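Local coordinates for D-glucosaminate-6-phosphate ammonia lyase (Salmonella typhimurium, PDB 7LCE), which is an enzyme of the pyridoxal phosphate-dependent aminotransferase clan, a family in which the cofactor is carried covalently in a large alpha/beta domain, at residues 67-72 with 249-254; 290-293 with 299-302. All coordinates share one frame; numbering follows the deposited sequence.

Contact 1: residues 67-72 with 249-254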
loop_
_atom_site.group_PDB
_atom_site.type_symbol
_atom_site.label_atom_id
_atom_site.label_comp_id
_atom_site.label_asym_id
_atom_site.label_seq_id
_atom_site.Cartn_x
_atom_site.Cartn_y
_atom_site.Cartn_z
ATOM N N SER A 67 -15.177 14.788 39.805
ATOM C CA SER A 67 -15.254 15.868 38.831
ATOM C C SER A 67 -13.852 16.385 38.542
ATOM O O SER A 67 -12.918 16.179 39.321
ATOM C CB SER A 67 -16.151 17.014 39.321
ATOM O OG SER A 67 -17.491 16.585 39.496
ATOM N N TYR A 68 -13.716 17.059 37.402
ATOM C CA TYR A 68 -12.445 17.636 36.984
ATOM C C TYR A 68 -12.716 18.976 36.321
ATOM O O TYR A 68 -13.537 19.057 35.403
ATOM C CB TYR A 68 -11.701 16.702 36.022
ATOM C CG TYR A 68 -10.399 17.261 35.492
ATOM C CD1 TYR A 68 -9.306 17.441 36.330
ATOM C CD2 TYR A 68 -10.257 17.596 34.152
ATOM C CE1 TYR A 68 -8.113 17.949 35.849
ATOM C CE2 TYR A 68 -9.067 18.104 33.663
ATOM C CZ TYR A 68 -7.998 18.279 34.516
ATOM O OH TYR A 68 -6.808 18.783 34.035
ATOM N N ILE A 69 -12.018 20.017 36.776
ATOM C CA ILE A 69 -12.228 21.376 36.288
ATOM C C ILE A 69 -11.334 21.627 35.082
ATOM O O ILE A 69 -10.157 21.246 35.070
ATOM C CB ILE A 69 -11.962 22.408 37.400
ATOM C CG1 ILE A 69 -12.956 22.232 38.547
ATOM C CG2 ILE A 69 -12.037 23.825 36.853
ATOM C CD1 ILE A 69 -12.865 23.318 39.598
ATOM N N THR A 70 -11.898 22.267 34.063
ATOM C CA THR A 70 -11.210 22.604 32.826
ATOM C C THR A 70 -11.320 24.105 32.573
ATOM O O THR A 70 -11.989 24.837 33.308
ATOM C CB THR A 70 -11.789 21.813 31.649
ATOM O OG1 THR A 70 -13.169 22.163 31.479
ATOM C CG2 THR A 70 -11.680 20.318 31.898
ATOM N N SER A 71 -10.649 24.566 31.513
ATOM C CA SER A 71 -10.688 25.987 31.178
ATOM C C SER A 71 -12.020 26.381 30.556
ATOM O O SER A 71 -12.469 27.521 30.719
ATOM C CB SER A 71 -9.542 26.340 30.232
ATOM O OG SER A 71 -9.686 25.668 28.993
ATOM N N CYS A 72 -12.659 25.464 29.837
ATOM C CA CYS A 72 -13.920 25.749 29.167
ATOM C C CYS A 72 -14.581 24.428 28.802
ATOM O O CYS A 72 -13.990 23.355 28.943
ATOM C CB CYS A 72 -13.698 26.624 27.932
ATOM S SG CYS A 72 -12.477 25.949 26.788
ATOM N N GLU A 249 -6.610 30.248 40.374
ATOM C CA GLU A 249 -7.517 31.345 40.693
ATOM C C GLU A 249 -8.917 31.083 40.148
ATOM O O GLU A 249 -9.910 31.305 40.850
ATOM C CB GLU A 249 -6.948 32.670 40.170
ATOM C CG GLU A 249 -6.956 32.857 38.654
ATOM C CD GLU A 249 -5.861 32.078 37.949
ATOM O OE1 GLU A 249 -4.978 31.523 38.636
ATOM O OE2 GLU A 249 -5.886 32.022 36.701
ATOM N N ASN A 250 -9.020 30.600 38.907
ATOM C CA ASN A 250 -10.323 30.320 38.320
ATOM C C ASN A 250 -10.883 28.968 38.743
ATOM O O ASN A 250 -12.104 28.783 38.712
ATOM C CB ASN A 250 -10.240 30.404 36.795
ATOM C CG ASN A 250 -10.159 31.836 36.297
ATOM O OD1 ASN A 250 -9.863 32.755 37.061
ATOM N ND2 ASN A 250 -10.419 32.032 35.010
ATOM N N MET A 251 -10.025 28.023 39.137
ATOM C CA MET A 251 -10.518 26.804 39.767
ATOM C C MET A 251 -11.307 27.138 41.026
ATOM O O MET A 251 -12.434 26.665 41.214
ATOM C CB MET A 251 -9.354 25.870 40.095
ATOM C CG MET A 251 -8.772 25.148 38.900
ATOM S SD MET A 251 -7.310 24.183 39.334
ATOM C CE MET A 251 -8.024 22.922 40.388
ATOM N N VAL A 252 -10.730 27.971 41.894
ATOM C CA VAL A 252 -11.437 28.415 43.093
ATOM C C VAL A 252 -12.647 29.258 42.710
ATOM O O VAL A 252 -13.709 29.170 43.339
ATOM C CB VAL A 252 -10.476 29.183 44.020
ATOM C CG1 VAL A 252 -11.226 29.775 45.202
ATOM C CG2 VAL A 252 -9.356 28.271 44.491
ATOM N N GLY A 253 -12.505 30.085 41.671
ATOM C CA GLY A 253 -13.611 30.931 41.252
ATOM C C GLY A 253 -14.840 30.138 40.851
ATOM O O GLY A 253 -15.967 30.517 41.180
ATOM N N LEU A 254 -14.641 29.021 40.148
ATOM C CA LEU A 254 -15.775 28.189 39.753
ATOM C C LEU A 254 -16.495 27.619 40.970
ATOM O O LEU A 254 -17.731 27.593 41.013
ATOM C CB LEU A 254 -15.305 27.061 38.835
ATOM C CG LEU A 254 -16.349 25.984 38.529
ATOM C CD1 LEU A 254 -17.532 26.574 37.777
ATOM C CD2 LEU A 254 -15.730 24.832 37.753
#
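Ile-69 is the side chain through which the strand end 67-72 reaches the helix segment 249-254, where it meets Met-251 and Leu-254. Its CB points at the helix and splits into two branches. The CG2 methyl, set anti to the backbone N while CG1 lies beside it (chi1 -63°), comes to 4.1 Å from Met-251 CG. CG1 runs past Leu-254, with Ile-69 CG1 and Leu-254 CD2 3.9 Å apart. An extended second torsion carries the tip onward over the helix backbone. There Ile-69 CD1 is 3.7 Å from both Leu-254 CD2 and the carbonyl oxygen Met-251 O.

Ile-69 CG2 is also 3.9 Å from Leu-254 CD2, so the leucine methyl is shared by both branches of the isoleucine, and the two side chains run alongside each other, headed opposite ways. Of the Met-251 side chain, CG is the atom that meets the isoleucine. Beyond the two segments, Leu-50 and Thr-54 of helix 47-62 pack on Met-251, and Thr-54 also touches Ile-69. No hydrogen bond crosses between the segments. The surface buried between them is 167 Å², of which Ile-69 supplies 90 Å².

At the strand's last residue, Thr-70 OG1 donates to Cys-72 O at 2.9 Å, approaching from above the carbonyl plane. This bond spans the turn that brings Cys-72 to the N-cap of helix 73-86. On the other segment, Asn-250 ND2 bonds to Thr-219 O, and Glu-249 OE2 bonds to Thr-219 OG1 of the second subunit. The backbone of strand 66-70 pairs with strand 221-225, through Tyr-68 with Ile-223 and Thr-70 with Gly-221. Strand 66-70 is outermost, within this chain, in the seven-stranded mixed sheet, whose order is that of the large domain of fold-type I pyridoxal phosphate enzymes.

Contact 2: residues 290-293 with 299-302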
loop_
_atom_site.group_PDB
_atom_site.type_symbol
_atom_site.label_atom_id
_atom_site.label_comp_id
_atom_site.label_asym_id
_atom_site.label_seq_id
_atom_site.Cartn_x
_atom_site.Cartn_y
_atom_site.Cartn_z
ATOM N N ILE A 290 -44.083 43.757 28.908
ATOM C CA ILE A 290 -43.391 42.621 29.506
ATOM C C ILE A 290 -44.006 41.320 29.007
ATOM O O ILE A 290 -45.232 41.186 28.920
ATOM C CB ILE A 290 -43.442 42.715 31.040
ATOM C CG1 ILE A 290 -42.976 44.104 31.482
ATOM C CG2 ILE A 290 -42.595 41.627 31.680
ATOM C CD1 ILE A 290 -43.206 44.384 32.938
ATOM N N GLU A 291 -43.145 40.352 28.690
ATOM C CA GLU A 291 -43.566 39.062 28.157
ATOM C C GLU A 291 -42.747 37.966 28.820
ATOM O O GLU A 291 -41.514 38.025 28.823
ATOM C CB GLU A 291 -43.396 39.006 26.632
ATOM C CG GLU A 291 -43.992 37.764 25.982
ATOM C CD GLU A 291 -43.321 37.408 24.665
ATOM O OE1 GLU A 291 -42.209 37.915 24.398
ATOM O OE2 GLU A 291 -43.907 36.614 23.897
ATOM N N GLN A 292 -43.436 36.979 29.388
ATOM C CA GLN A 292 -42.780 35.823 29.977
ATOM C C GLN A 292 -42.324 34.830 28.910
ATOM O O GLN A 292 -42.844 34.788 27.793
ATOM C CB GLN A 292 -43.710 35.139 30.981
ATOM C CG GLN A 292 -42.981 34.388 32.082
ATOM C CD GLN A 292 -43.917 33.606 32.975
ATOM O OE1 GLN A 292 -45.126 33.844 32.986
ATOM N NE2 GLN A 292 -43.370 32.642 33.707
ATOM N N ASP A 293 -41.334 34.022 29.284
ATOM C CA ASP A 293 -40.783 32.992 28.411
ATOM C C ASP A 293 -41.813 31.898 28.132
ATOM O O ASP A 293 -42.621 31.540 28.994
ATOM C CB ASP A 293 -39.517 32.398 29.022
ATOM C CG ASP A 293 -38.763 31.513 28.047
ATOM O OD1 ASP A 293 -38.419 31.998 26.949
ATOM O OD2 ASP A 293 -38.525 30.331 28.375
ATOM N N ILE A 299 -38.739 33.762 33.745
ATOM C CA ILE A 299 -37.914 34.677 32.961
ATOM C C ILE A 299 -38.827 35.677 32.268
ATOM O O ILE A 299 -39.631 35.307 31.402
ATOM C CB ILE A 299 -37.045 33.935 31.936
ATOM C CG1 ILE A 299 -36.361 32.732 32.584
ATOM C CG2 ILE A 299 -36.026 34.877 31.312
ATOM C CD1 ILE A 299 -35.728 31.795 31.592
ATOM N N TRP A 300 -38.716 36.940 32.671
ATOM C CA TRP A 300 -39.501 38.043 32.136
ATOM C C TRP A 300 -38.599 38.942 31.299
ATOM O O TRP A 300 -37.444 39.186 31.663
ATOM C CB TRP A 300 -40.136 38.843 33.272
ATOM C CG TRP A 300 -40.941 37.987 34.199
ATOM C CD1 TRP A 300 -40.491 37.344 35.317
ATOM C CD2 TRP A 300 -42.334 37.672 34.092
ATOM N NE1 TRP A 300 -41.514 36.648 35.910
ATOM C CE2 TRP A 300 -42.658 36.834 35.179
ATOM C CE3 TRP A 300 -43.339 38.017 33.183
ATOM C CZ2 TRP A 300 -43.943 36.338 35.382
ATOM C CZ3 TRP A 300 -44.615 37.524 33.387
ATOM C CH2 TRP A 300 -44.906 36.694 34.477
ATOM N N ARG A 301 -39.123 39.427 30.175
ATOM C CA ARG A 301 -38.355 40.263 29.262
ATOM C C ARG A 301 -39.206 41.438 28.808
ATOM O O ARG A 301 -40.438 41.365 28.807
ATOM C CB ARG A 301 -37.879 39.475 28.032
ATOM C CG ARG A 301 -36.949 38.313 28.338
ATOM C CD ARG A 301 -36.568 37.560 27.070
ATOM N NE ARG A 301 -35.654 36.454 27.338
ATOM C CZ ARG A 301 -36.027 35.189 27.481
ATOM N NH1 ARG A 301 -37.297 34.828 27.399
ATOM N NH2 ARG A 301 -35.101 34.262 27.709
ATOM N N ILE A 302 -38.537 42.522 28.418
ATOM C CA ILE A 302 -39.201 43.743 27.967
ATOM C C ILE A 302 -39.204 43.723 26.445
ATOM O O ILE A 302 -38.196 44.027 25.800
ATOM C CB ILE A 302 -38.532 45.009 28.510
ATOM C CG1 ILE A 302 -38.519 45.013 30.039
ATOM C CG2 ILE A 302 -39.235 46.253 27.983
ATOM C CD1 ILE A 302 -37.636 46.092 30.625
#
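The indole of Trp-300 carries the Gln-292 side chain over one face: Gln-292 CG stands 3.6 Å from the centroid of the Trp-300 six-membered ring and 4° off its normal, a CH-pi contact. Gln-292 holds CG anti to its own N (chi1 -153°) and is extended beyond it, which lays the amide across the ring, roughly stacked on it, with Gln-292 OE1 3.2 Å from Trp-300 CH2. The amide's polar anchor is Arg-297 O in the connecting loop, bonded by NE2. Ile-290 meets the indole obliquely, its CG2 lying 4.0 Å from Trp-300 CE3.

The second flat group is the Arg-301 guanidinium. Ile-299 CG2, two residues earlier in the same segment, just ahead of the strand, lies over one face toward the rim, while Asp-293 sits at the edge. Arg-301 NH1 and Asp-293 OD1 form a salt bridge of 3.1 Å. The hydrogen bond lies near the guanidinium plane but meets OD1 from above the carboxylate plane, and the two planes stand 70° apart.

Gln-292 and Trp-300 face each other across a beta hairpin, strands 286-292 and 300-306 of a three-stranded antiparallel sheet completed by 340-343, whereas the salt bridge runs diagonally, from Arg-301 to the residue just past the first strand. Glu-291 and Arg-301 form the hydrogen-bonded pair, with Glu-291 N to Arg-301 O at 2.9 Å and Arg-301 N to Glu-291 O at 3.1 Å. Gln-292 with Trp-300 and Ile-290 with Ile-302 are non-hydrogen-bonded pairs, their side chains on the sheet face to which Leu-273 of helix 270-282 packs. Toward the loop, Asp-293 N donates to Ile-299 O at 3.0 Å. Asp-293 OD2 forms a second salt bridge, with Arg-297, and Arg-301 NE has a long, weak ion pair with Asp-344.

How the contacts relate
Contact 1 is buried, and contact 2 lies at the surface. Their centres are 32 Å apart on opposite sides of the chain's centre, and they share no helix or strand. Contact 1 joins elements distant in sequence, an outer strand of the seven-stranded sheet and helix 248-262, by apolar side-chain contacts and a methyl against a backbone carbonyl, with no hydrogen bond between the segments, and the second subunit reaches its residues. Contact 2 joins segments six residues apart, the two strands of a hairpin, with backbone hydrogen bonds, a salt bridge and a CH-pi contact, and no other chain of the assembly touches it. The buried surface follows suit: 167 Å² in contact 1, 456 Å² in contact 2.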